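Local coordinates for protein 6-aminohexanoate-cyclic-dimer hydrolase (Arthrobacter sp., PDB 3A2Q) that hydrolyses the cyclic dimer of 6-aminohexanoate, a nylon-6 by-product, opening one amide bond to give the linear dimer, at residues Glu122-Glu132 with Asp339-Met347; Thr201-Ala209 with Tyr312-Glu323. The protein carries 1 engineered substitution. One frame throughout, in Å; residues are numbered along the deposited sequence.

The four segments run along the chain in the order 122-132, 201-209, 312-323, 339-347. Contact 2 therefore lies between the two halves of contact 1. The centres of the contacts are about 14 Å apart, and each is about 17 Å from the centre of the chain, on the same side. They meet through helix 308-331 and the next helix, 342-352. Ile-320 is a main meeting point: both Met-123 and Met-347 pack on it, and Met-123 CE lies 3.7 Å from Ile-320 CG2. The bound 6-aminohexanoate units touch residues of both contacts. Together the two contacts form adjoining parts of the substrate pocket of this amidase-family enzyme.

Contact 1: residues Glu122-Glu132 with Asp339-Met347; sequences EMGNQVTTEPE and DVEWTSWEM. With ACA (6-aminohexanoic acid), chain B; ACA (6-aminohexanoic acid), chain C.
Two acids stack here: the carboxylates of Glu-132 and Glu-341 arrive from opposite directions with planes only 7° apart. Glu-132 OE2 is 4.2 Å from Glu-341 OE1. The backbone N of Glu-132 bonds to Glu-341 OE2 at 3.0 Å, from above the carboxylate plane. Water 3 links Glu-132 OE2 to the backbone N of Trp-342.

Glu-122 reaches the start of helix 342-352, where Glu-341 is the N-cap residue. With CG anti to the backbone N (chi1 -178°) and the chain extended, its OE1 takes two bonds. Glu-341 N reaches Glu-122 OE1 from the syn side, 2.9 Å away and nearly straight. Ser-344 OG donates to the same Glu-122 OE1 from the anti side at 2.7 Å. OE2 packs against Val-340.

Ser-344 OG also accepts from water 2, which donates to Asn-125 OD1 at 2.8 Å. Asn-125 ND2 then bonds to the chain B unit of the substrate, at 2.7 Å from its O, and to Gln-411. Gly-124 O accepts from the N of the same unit, at 3.0 Å. A polar chain thus runs from the helix start to the substrate, in the pocket lined by Gly-124 and Asn-125. The helix start and the two donors would probably stabilise Glu-122 as a buried anion.

Contact 2: residues Thr201-Ala209 with Tyr312-Glu323; sequences TDSDNVAGA and YSTICDVAIARE
Val-206 CG1 packs on Tyr-312, 3.5 Å from CE1, the two side chains crossing at about a right angle. Ala-209 CB meets the same CE1 corner and the hydroxyl, 3.4 Å from Tyr-312 OH. The ring lies there because its CG is anti to the backbone N (chi1 -173°). Cys-316 SG sits over the centre of one ring face and also touches Val-206 CG1. Ile-315 CG2 adds an apolar contact to Val-206 and Ala-207. The tyrosine hydroxyl makes a weak hydrogen bond to Ala-171 O, in the substrate pocket. An alanine in place of Tyr-312 is likely to open a gap beside Val-206 and Ala-209 and to leave Ala-171 O without this weak bond.

Further along, the backbones come close. Ala-319 CB rests 3.5 Å from Asp-202 O, and its small side chain permits this approach. Arg-322 NH1 donates to Ser-203 OG at 3.0 Å, the oxygen lying in the guanidinium plane. Water 4 also bonds to that OG and donates to Ala-319 O. Glu-323 OE1 takes a weak bond from Asp-202 N, although Asp-202 OD1 is only 3.8 Å from it. The salt bridge of Glu-323 OE2 with Arg-326 probably eases this closeness of like charges.

Behind these contacts is an unusual backbone. Residues 202-207 all have positive phi and psi and form a short left-handed helix, with backbone bonds such as Val-206 N to Asp-202 O. It runs nearly antiparallel to helix 312-323, at 159°, with axes 8.7 Å apart. Ile-315 also packs on helix 356-378, which backs the pair.

Val-206, Cys-316 and Ile-320 touch bound 6-aminohexanoate. The helix pair is thus one wall of the substrate pocket of an amidase-family hydrolase, close to the engineered Ala-174, the position of the acyl-ester nucleophile by similarity.

Contact 1: residues Glu122-Glu132 with Asp339-Met347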
loop_
_atom_site.group_PDB
_atom_site.type_symbol
_atom_site.label_atom_id
_atom_site.label_comp_id
_atom_site.label_asym_id
_atom_site.label_seq_id
_atom_site.Cartn_x
_atom_site.Cartn_y
_atom_site.Cartn_z
ATOM N N GLU A 122 -1.819 -10.694 9.814
ATOM C CA GLU A 122 -2.583 -11.825 9.294
ATOM C C GLU A 122 -3.708 -11.453 8.326
ATOM O O GLU A 122 -4.652 -10.750 8.690
ATOM C CB GLU A 122 -3.170 -12.645 10.440
ATOM C CG GLU A 122 -3.931 -13.863 9.950
ATOM C CD GLU A 122 -4.421 -14.739 11.074
ATOM O OE1 GLU A 122 -5.315 -14.299 11.827
ATOM O OE2 GLU A 122 -3.901 -15.867 11.203
ATOM N N MET A 123 -3.606 -11.957 7.099
ATOM C CA MET A 123 -4.596 -11.696 6.058
ATOM C C MET A 123 -4.802 -10.196 5.840
ATOM O O MET A 123 -5.838 -9.771 5.323
ATOM C CB MET A 123 -5.928 -12.380 6.409
ATOM C CG MET A 123 -5.822 -13.911 6.496
ATOM S SD MET A 123 -7.387 -14.773 6.760
ATOM C CE MET A 123 -7.545 -14.670 8.572
ATOM N N GLY A 124 -3.799 -9.410 6.227
ATOM C CA GLY A 124 -3.854 -7.961 6.069
ATOM C C GLY A 124 -4.923 -7.292 6.912
ATOM O O GLY A 124 -5.413 -6.219 6.567
ATOM N N ASN A 125 -5.259 -7.906 8.040
ATOM C CA ASN A 125 -6.314 -7.391 8.895
ATOM C C ASN A 125 -5.945 -6.331 9.939
ATOM O O ASN A 125 -6.663 -6.167 10.922
ATOM C CB ASN A 125 -7.016 -8.559 9.594
ATOM C CG ASN A 125 -8.436 -8.224 10.000
ATOM O OD1 ASN A 125 -8.880 -8.571 11.096
ATOM N ND2 ASN A 125 -9.164 -7.551 9.114
ATOM N N GLN A 126 -4.849 -5.607 9.736
ATOM C CA GLN A 126 -4.453 -4.565 10.692
ATOM C C GLN A 126 -3.725 -3.436 9.978
ATOM O O GLN A 126 -3.281 -3.607 8.845
ATOM C CB GLN A 126 -3.513 -5.130 11.768
ATOM C CG GLN A 126 -4.077 -6.238 12.665
ATOM C CD GLN A 126 -5.250 -5.789 13.523
ATOM O OE1 GLN A 126 -5.355 -4.621 13.893
ATOM N NE2 GLN A 126 -6.131 -6.727 13.858
ATOM N N VAL A 127 -3.609 -2.282 10.638
ATOM C CA VAL A 127 -2.879 -1.155 10.063
ATOM C C VAL A 127 -1.501 -1.008 10.714
ATOM O O VAL A 127 -0.904 0.070 10.754
ATOM C CB VAL A 127 -3.664 0.179 10.146
ATOM C CG1 VAL A 127 -4.707 0.220 9.040
ATOM C CG2 VAL A 127 -4.314 0.340 11.509
ATOM N N THR A 128 -1.019 -2.118 11.255
ATOM C CA THR A 128 0.322 -2.195 11.810
ATOM C C THR A 128 0.751 -3.574 11.333
ATOM O O THR A 128 -0.099 -4.377 10.950
ATOM C CB THR A 128 0.371 -2.126 13.346
ATOM O OG1 THR A 128 1.744 -2.032 13.747
ATOM C CG2 THR A 128 -0.243 -3.367 13.978
ATOM N N THR A 129 2.048 -3.853 11.344
ATOM C CA THR A 129 2.540 -5.139 10.852
ATOM C C THR A 129 3.237 -5.900 11.970
ATOM O O THR A 129 4.462 -5.919 12.050
ATOM C CB THR A 129 3.511 -4.915 9.668
ATOM O OG1 THR A 129 2.853 -4.130 8.665
ATOM C CG2 THR A 129 3.939 -6.233 9.048
ATOM N N GLU A 130 2.432 -6.519 12.828
ATOM C CA GLU A 130 2.933 -7.277 13.973
ATOM C C GLU A 130 2.167 -8.597 14.104
ATOM O O GLU A 130 1.495 -8.849 15.108
ATOM C CB GLU A 130 2.766 -6.433 15.241
ATOM C CG GLU A 130 3.542 -5.114 15.193
ATOM C CD GLU A 130 3.078 -4.110 16.228
ATOM O OE1 GLU A 130 2.938 -4.489 17.410
ATOM O OE2 GLU A 130 2.859 -2.935 15.863
ATOM N N PRO A 131 2.266 -9.460 13.082
ATOM C CA PRO A 131 1.576 -10.751 13.092
ATOM C C PRO A 131 2.198 -11.698 14.110
ATOM O O PRO A 131 3.401 -11.635 14.363
ATOM C CB PRO A 131 1.788 -11.262 11.674
ATOM C CG PRO A 131 3.142 -10.723 11.335
ATOM C CD PRO A 131 3.069 -9.305 11.856
ATOM N N GLU A 132 1.380 -12.573 14.681
ATOM C CA GLU A 132 1.873 -13.553 15.640
ATOM C C GLU A 132 2.783 -14.539 14.909
ATOM O O GLU A 132 3.786 -15.003 15.452
ATOM C CB GLU A 132 0.704 -14.317 16.266
ATOM C CG GLU A 132 -0.090 -13.528 17.295
ATOM C CD GLU A 132 -1.349 -14.250 17.742
ATOM O OE1 GLU A 132 -1.321 -15.497 17.848
ATOM O OE2 GLU A 132 -2.365 -13.569 18.000
ATOM N N ASP A 339 -5.577 -21.867 14.408
ATOM C CA ASP A 339 -4.735 -21.616 13.243
ATOM C C ASP A 339 -4.567 -20.130 12.927
ATOM O O ASP A 339 -3.621 -19.738 12.248
ATOM C CB ASP A 339 -5.320 -22.323 12.020
ATOM C CG ASP A 339 -5.358 -23.829 12.184
ATOM O OD1 ASP A 339 -4.278 -24.427 12.358
ATOM O OD2 ASP A 339 -6.464 -24.409 12.137
ATOM N N VAL A 340 -5.486 -19.311 13.424
ATOM C CA VAL A 340 -5.449 -17.876 13.168
ATOM C C VAL A 340 -5.431 -17.067 14.463
ATOM O O VAL A 340 -5.489 -17.630 15.556
ATOM C CB VAL A 340 -6.673 -17.448 12.329
ATOM C CG1 VAL A 340 -6.749 -18.285 11.057
ATOM C CG2 VAL A 340 -7.944 -17.611 13.135
ATOM N N GLU A 341 -5.343 -15.744 14.330
ATOM C CA GLU A 341 -5.333 -14.855 15.485
ATOM C C GLU A 341 -6.767 -14.695 15.982
ATOM O O GLU A 341 -7.710 -14.848 15.209
ATOM C CB GLU A 341 -4.728 -13.500 15.095
ATOM C CG GLU A 341 -3.248 -13.595 14.725
ATOM C CD GLU A 341 -2.613 -12.248 14.418
ATOM O OE1 GLU A 341 -3.259 -11.210 14.674
ATOM O OE2 GLU A 341 -1.463 -12.233 13.929
ATOM N N TRP A 342 -6.938 -14.390 17.265
ATOM C CA TRP A 342 -8.281 -14.262 17.820
ATOM C C TRP A 342 -9.150 -13.221 17.121
ATOM O O TRP A 342 -10.360 -13.403 16.988
ATOM C CB TRP A 342 -8.229 -13.961 19.325
ATOM C CG TRP A 342 -7.751 -12.586 19.673
ATOM C CD1 TRP A 342 -6.455 -12.172 19.806
ATOM C CD2 TRP A 342 -8.569 -11.437 19.925
ATOM N NE1 TRP A 342 -6.417 -10.836 20.128
ATOM C CE2 TRP A 342 -7.700 -10.359 20.205
ATOM C CE3 TRP A 342 -9.953 -11.213 19.941
ATOM C CZ2 TRP A 342 -8.170 -9.073 20.497
ATOM C CZ3 TRP A 342 -10.422 -9.931 20.231
ATOM C CH2 TRP A 342 -9.530 -8.880 20.505
ATOM N N THR A 343 -8.542 -12.129 16.677
ATOM C CA THR A 343 -9.307 -11.089 15.997
ATOM C C THR A 343 -9.945 -11.641 14.725
ATOM O O THR A 343 -11.085 -11.319 14.405
ATOM C CB THR A 343 -8.419 -9.884 15.631
ATOM O OG1 THR A 343 -7.241 -10.339 14.958
ATOM C CG2 THR A 343 -8.026 -9.116 16.883
ATOM N N SER A 344 -9.209 -12.485 14.013
ATOM C CA SER A 344 -9.707 -13.076 12.778
ATOM C C SER A 344 -10.831 -14.074 13.032
ATOM O O SER A 344 -11.859 -14.041 12.363
ATOM C CB SER A 344 -8.571 -13.773 12.028
ATOM O OG SER A 344 -7.556 -12.855 11.675
ATOM N N TRP A 345 -10.641 -14.953 14.010
ATOM C CA TRP A 345 -11.658 -15.948 14.309
ATOM C C TRP A 345 -12.991 -15.313 14.680
ATOM O O TRP A 345 -14.051 -15.825 14.324
ATOM C CB TRP A 345 -11.195 -16.874 15.435
ATOM C CG TRP A 345 -12.083 -18.059 15.569
ATOM C CD1 TRP A 345 -13.011 -18.287 16.544
ATOM C CD2 TRP A 345 -12.190 -19.150 14.649
ATOM N NE1 TRP A 345 -13.692 -19.453 16.285
ATOM C CE2 TRP A 345 -13.208 -20.002 15.127
ATOM C CE3 TRP A 345 -11.523 -19.488 13.462
ATOM C CZ2 TRP A 345 -13.578 -21.174 14.459
ATOM C CZ3 TRP A 345 -11.892 -20.654 12.798
ATOM C CH2 TRP A 345 -12.910 -21.483 13.299
ATOM N N GLU A 346 -12.943 -14.189 15.386
ATOM C CA GLU A 346 -14.166 -13.516 15.793
ATOM C C GLU A 346 -15.022 -13.121 14.591
ATOM O O GLU A 346 -16.253 -13.085 14.676
ATOM C CB GLU A 346 -13.829 -12.281 16.626
ATOM C CG GLU A 346 -15.020 -11.677 17.338
ATOM C CD GLU A 346 -14.608 -10.656 18.376
ATOM O OE1 GLU A 346 -13.799 -11.011 19.258
ATOM O OE2 GLU A 346 -15.091 -9.504 18.313
ATOM N N MET A 347 -14.368 -12.832 13.468
ATOM C CA MET A 347 -15.074 -12.440 12.251
ATOM C C MET A 347 -15.816 -13.617 11.619
ATOM O O MET A 347 -16.773 -13.425 10.867
ATOM C CB MET A 347 -14.089 -11.835 11.243
ATOM C CG MET A 347 -13.415 -10.566 11.740
ATOM S SD MET A 347 -12.252 -9.876 10.553
ATOM C CE MET A 347 -10.798 -10.769 10.943
HETATM C C ACA B . -9.599 -6.510 5.673
HETATM O O ACA B . -8.957 -7.157 6.500
HETATM C C2 ACA B . -9.752 -7.021 4.256
HETATM C C3 ACA B . -8.442 -7.535 3.683
HETATM C C4 ACA B . -7.690 -6.415 2.982
HETATM C C5 ACA B . -6.210 -6.420 3.320
HETATM C C6 ACA B . -5.580 -5.060 3.044
HETATM N N ACA B . -5.220 -4.356 4.274
HETATM C C ACA C . -5.600 -3.116 4.561
HETATM O O ACA C . -5.995 -2.324 3.700
HETATM C C2 ACA C . -5.515 -2.704 6.023
HETATM C C3 ACA C . -6.870 -2.336 6.621
HETATM C C4 ACA C . -7.651 -3.558 7.107
HETATM C C5 ACA C . -9.158 -3.329 6.993
HETATM C C6 ACA C . -9.967 -4.606 7.201
HETATM N N ACA C . -10.181 -5.348 5.958
HETATM O O HOH W 1 -1.895 -9.616 12.556
HETATM O O HOH W 2 -7.100 -10.246 12.432
HETATM O O HOH W 3 -4.561 -14.585 18.989
#

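Contact 2: residues Thr201-Ala209 with Tyr312-Glu323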
loop_
_atom_site.group_PDB
_atom_site.type_symbol
_atom_site.label_atom_id
_atom_site.label_comp_id
_atom_site.label_asym_id
_atom_site.label_seq_id
_atom_site.Cartn_x
_atom_site.Cartn_y
_atom_site.Cartn_z
ATOM N N THR A 201 -9.661 -13.314 -4.799
ATOM C CA THR A 201 -9.606 -13.409 -3.350
ATOM C C THR A 201 -10.337 -12.297 -2.618
ATOM O O THR A 201 -10.695 -11.274 -3.205
ATOM C CB THR A 201 -8.135 -13.417 -2.866
ATOM O OG1 THR A 201 -7.509 -12.168 -3.190
ATOM C CG2 THR A 201 -7.362 -14.536 -3.540
ATOM N N ASP A 202 -10.562 -12.526 -1.327
ATOM C CA ASP A 202 -11.206 -11.557 -0.449
ATOM C C ASP A 202 -12.624 -11.147 -0.828
ATOM O O ASP A 202 -13.046 -10.036 -0.510
ATOM C CB ASP A 202 -10.325 -10.307 -0.353
ATOM C CG ASP A 202 -8.898 -10.632 0.025
ATOM O OD1 ASP A 202 -8.679 -11.125 1.151
ATOM O OD2 ASP A 202 -7.994 -10.400 -0.808
ATOM N N SER A 203 -13.359 -12.041 -1.486
ATOM C CA SER A 203 -14.729 -11.762 -1.907
ATOM C C SER A 203 -14.752 -10.599 -2.898
ATOM O O SER A 203 -15.214 -9.492 -2.597
ATOM C CB SER A 203 -15.612 -11.460 -0.692
ATOM O OG SER A 203 -15.763 -12.622 0.114
ATOM N N ASP A 204 -14.240 -10.881 -4.091
ATOM C CA ASP A 204 -14.157 -9.905 -5.161
ATOM C C ASP A 204 -13.323 -8.713 -4.682
ATOM O O ASP A 204 -13.694 -7.554 -4.869
ATOM C CB ASP A 204 -15.563 -9.470 -5.576
ATOM C CG ASP A 204 -15.620 -8.993 -7.016
ATOM O OD1 ASP A 204 -14.642 -9.229 -7.755
ATOM O OD2 ASP A 204 -16.638 -8.392 -7.407
ATOM N N ASN A 205 -12.187 -9.022 -4.061
ATOM C CA ASN A 205 -11.275 -8.003 -3.541
ATOM C C ASN A 205 -11.998 -6.986 -2.671
ATOM O O ASN A 205 -11.891 -5.772 -2.876
ATOM C CB ASN A 205 -10.551 -7.299 -4.690
ATOM C CG ASN A 205 -9.676 -8.248 -5.486
ATOM O OD1 ASN A 205 -10.055 -8.711 -6.562
ATOM N ND2 ASN A 205 -8.507 -8.556 -4.950
ATOM N N VAL A 206 -12.726 -7.510 -1.691
ATOM C CA VAL A 206 -13.497 -6.715 -0.749
ATOM C C VAL A 206 -14.446 -5.792 -1.506
ATOM O O VAL A 206 -14.489 -4.582 -1.273
ATOM C CB VAL A 206 -12.580 -5.884 0.187
ATOM C CG1 VAL A 206 -13.381 -5.397 1.391
ATOM C CG2 VAL A 206 -11.391 -6.724 0.652
ATOM N N ALA A 207 -15.202 -6.389 -2.421
ATOM C CA ALA A 207 -16.178 -5.664 -3.233
ATOM C C ALA A 207 -15.549 -4.497 -3.986
ATOM O O ALA A 207 -16.201 -3.477 -4.228
ATOM C CB ALA A 207 -17.320 -5.168 -2.356
ATOM N N GLY A 208 -14.283 -4.654 -4.356
ATOM C CA GLY A 208 -13.589 -3.611 -5.092
ATOM C C GLY A 208 -12.789 -2.625 -4.259
ATOM O O GLY A 208 -12.065 -1.798 -4.816
ATOM N N ALA A 209 -12.904 -2.703 -2.933
ATOM C CA ALA A 209 -12.168 -1.790 -2.063
ATOM C C ALA A 209 -10.677 -2.104 -2.005
ATOM O O ALA A 209 -9.859 -1.200 -1.809
ATOM C CB ALA A 209 -12.757 -1.809 -0.654
ATOM N N TYR A 312 -18.832 -1.258 5.548
ATOM C CA TYR A 312 -17.583 -1.811 5.056
ATOM C C TYR A 312 -17.098 -2.921 5.992
ATOM O O TYR A 312 -16.599 -3.957 5.548
ATOM C CB TYR A 312 -16.539 -0.696 4.959
ATOM C CG TYR A 312 -15.244 -1.109 4.303
ATOM C CD1 TYR A 312 -15.237 -1.730 3.053
ATOM C CD2 TYR A 312 -14.022 -0.861 4.922
ATOM C CE1 TYR A 312 -14.041 -2.095 2.439
ATOM C CE2 TYR A 312 -12.822 -1.218 4.315
ATOM C CZ TYR A 312 -12.838 -1.835 3.078
ATOM O OH TYR A 312 -11.651 -2.202 2.492
ATOM N N SER A 313 -17.253 -2.697 7.292
ATOM C CA SER A 313 -16.832 -3.667 8.297
ATOM C C SER A 313 -17.565 -4.995 8.118
ATOM O O SER A 313 -16.968 -6.062 8.247
ATOM C CB SER A 313 -17.103 -3.118 9.704
ATOM O OG SER A 313 -16.526 -3.958 10.692
ATOM N N THR A 314 -18.858 -4.920 7.829
ATOM C CA THR A 314 -19.663 -6.120 7.630
ATOM C C THR A 314 -19.145 -6.916 6.436
ATOM O O THR A 314 -19.048 -8.139 6.486
ATOM C CB THR A 314 -21.140 -5.756 7.413
ATOM O OG1 THR A 314 -21.641 -5.118 8.597
ATOM C CG2 THR A 314 -21.969 -7.007 7.110
ATOM N N ILE A 315 -18.797 -6.211 5.363
ATOM C CA ILE A 315 -18.268 -6.872 4.181
ATOM C C ILE A 315 -16.932 -7.511 4.537
ATOM O O ILE A 315 -16.634 -8.627 4.108
ATOM C CB ILE A 315 -18.081 -5.868 3.030
ATOM C CG1 ILE A 315 -19.448 -5.377 2.558
ATOM C CG2 ILE A 315 -17.298 -6.516 1.895
ATOM C CD1 ILE A 315 -19.390 -4.241 1.554
ATOM N N CYS A 316 -16.135 -6.808 5.338
ATOM C CA CYS A 316 -14.837 -7.320 5.759
ATOM C C CYS A 316 -14.978 -8.593 6.602
ATOM O O CYS A 316 -14.155 -9.502 6.492
ATOM C CB CYS A 316 -14.069 -6.250 6.538
ATOM S SG CYS A 316 -13.337 -4.962 5.487
ATOM N N ASP A 317 -16.016 -8.662 7.435
ATOM C CA ASP A 317 -16.226 -9.857 8.254
ATOM C C ASP A 317 -16.387 -11.068 7.344
ATOM O O ASP A 317 -15.788 -12.114 7.574
ATOM C CB ASP A 317 -17.477 -9.727 9.127
ATOM C CG ASP A 317 -17.302 -8.745 10.267
ATOM O OD1 ASP A 317 -16.146 -8.498 10.668
ATOM O OD2 ASP A 317 -18.325 -8.233 10.770
ATOM N N VAL A 318 -17.210 -10.908 6.313
ATOM C CA VAL A 318 -17.475 -11.973 5.349
ATOM C C VAL A 318 -16.227 -12.341 4.558
ATOM O O VAL A 318 -15.953 -13.521 4.339
ATOM C CB VAL A 318 -18.607 -11.553 4.375
ATOM C CG1 VAL A 318 -18.737 -12.557 3.220
ATOM C CG2 VAL A 318 -19.918 -11.452 5.135
ATOM N N ALA A 319 -15.463 -11.333 4.146
ATOM C CA ALA A 319 -14.248 -11.563 3.367
ATOM C C ALA A 319 -13.189 -12.361 4.125
ATOM O O ALA A 319 -12.604 -13.291 3.577
ATOM C CB ALA A 319 -13.662 -10.229 2.904
ATOM N N ILE A 320 -12.931 -11.995 5.375
ATOM C CA ILE A 320 -11.936 -12.717 6.159
ATOM C C ILE A 320 -12.434 -14.131 6.441
ATOM O O ILE A 320 -11.680 -15.095 6.345
ATOM C CB ILE A 320 -11.637 -12.003 7.497
ATOM C CG1 ILE A 320 -10.955 -10.660 7.221
ATOM C CG2 ILE A 320 -10.725 -12.877 8.363
ATOM C CD1 ILE A 320 -9.634 -10.794 6.487
ATOM N N ALA A 321 -13.710 -14.245 6.780
ATOM C CA ALA A 321 -14.310 -15.541 7.068
ATOM C C ALA A 321 -14.136 -16.489 5.888
ATOM O O ALA A 321 -13.747 -17.643 6.058
ATOM C CB ALA A 321 -15.789 -15.370 7.379
ATOM N N ARG A 322 -14.426 -16.000 4.687
ATOM C CA ARG A 322 -14.300 -16.828 3.495
ATOM C C ARG A 322 -12.844 -17.041 3.105
ATOM O O ARG A 322 -12.508 -18.026 2.449
ATOM C CB ARG A 322 -15.081 -16.204 2.330
ATOM C CG ARG A 322 -16.587 -16.157 2.555
ATOM C CD ARG A 322 -17.339 -15.780 1.280
ATOM N NE ARG A 322 -17.126 -16.769 0.226
ATOM C CZ ARG A 322 -16.520 -16.511 -0.930
ATOM N NH1 ARG A 322 -16.067 -15.292 -1.191
ATOM N NH2 ARG A 322 -16.360 -17.476 -1.824
ATOM N N GLU A 323 -11.978 -16.123 3.519
ATOM C CA GLU A 323 -10.556 -16.230 3.216
ATOM C C GLU A 323 -9.947 -17.335 4.080
ATOM O O GLU A 323 -9.054 -18.060 3.646
ATOM C CB GLU A 323 -9.861 -14.904 3.499
ATOM C CG GLU A 323 -8.462 -14.806 2.932
ATOM C CD GLU A 323 -8.422 -15.023 1.428
ATOM O OE1 GLU A 323 -9.467 -14.858 0.759
ATOM O OE2 GLU A 323 -7.336 -15.350 0.914
HETATM O O HOH W 4 -13.068 -13.497 1.001
#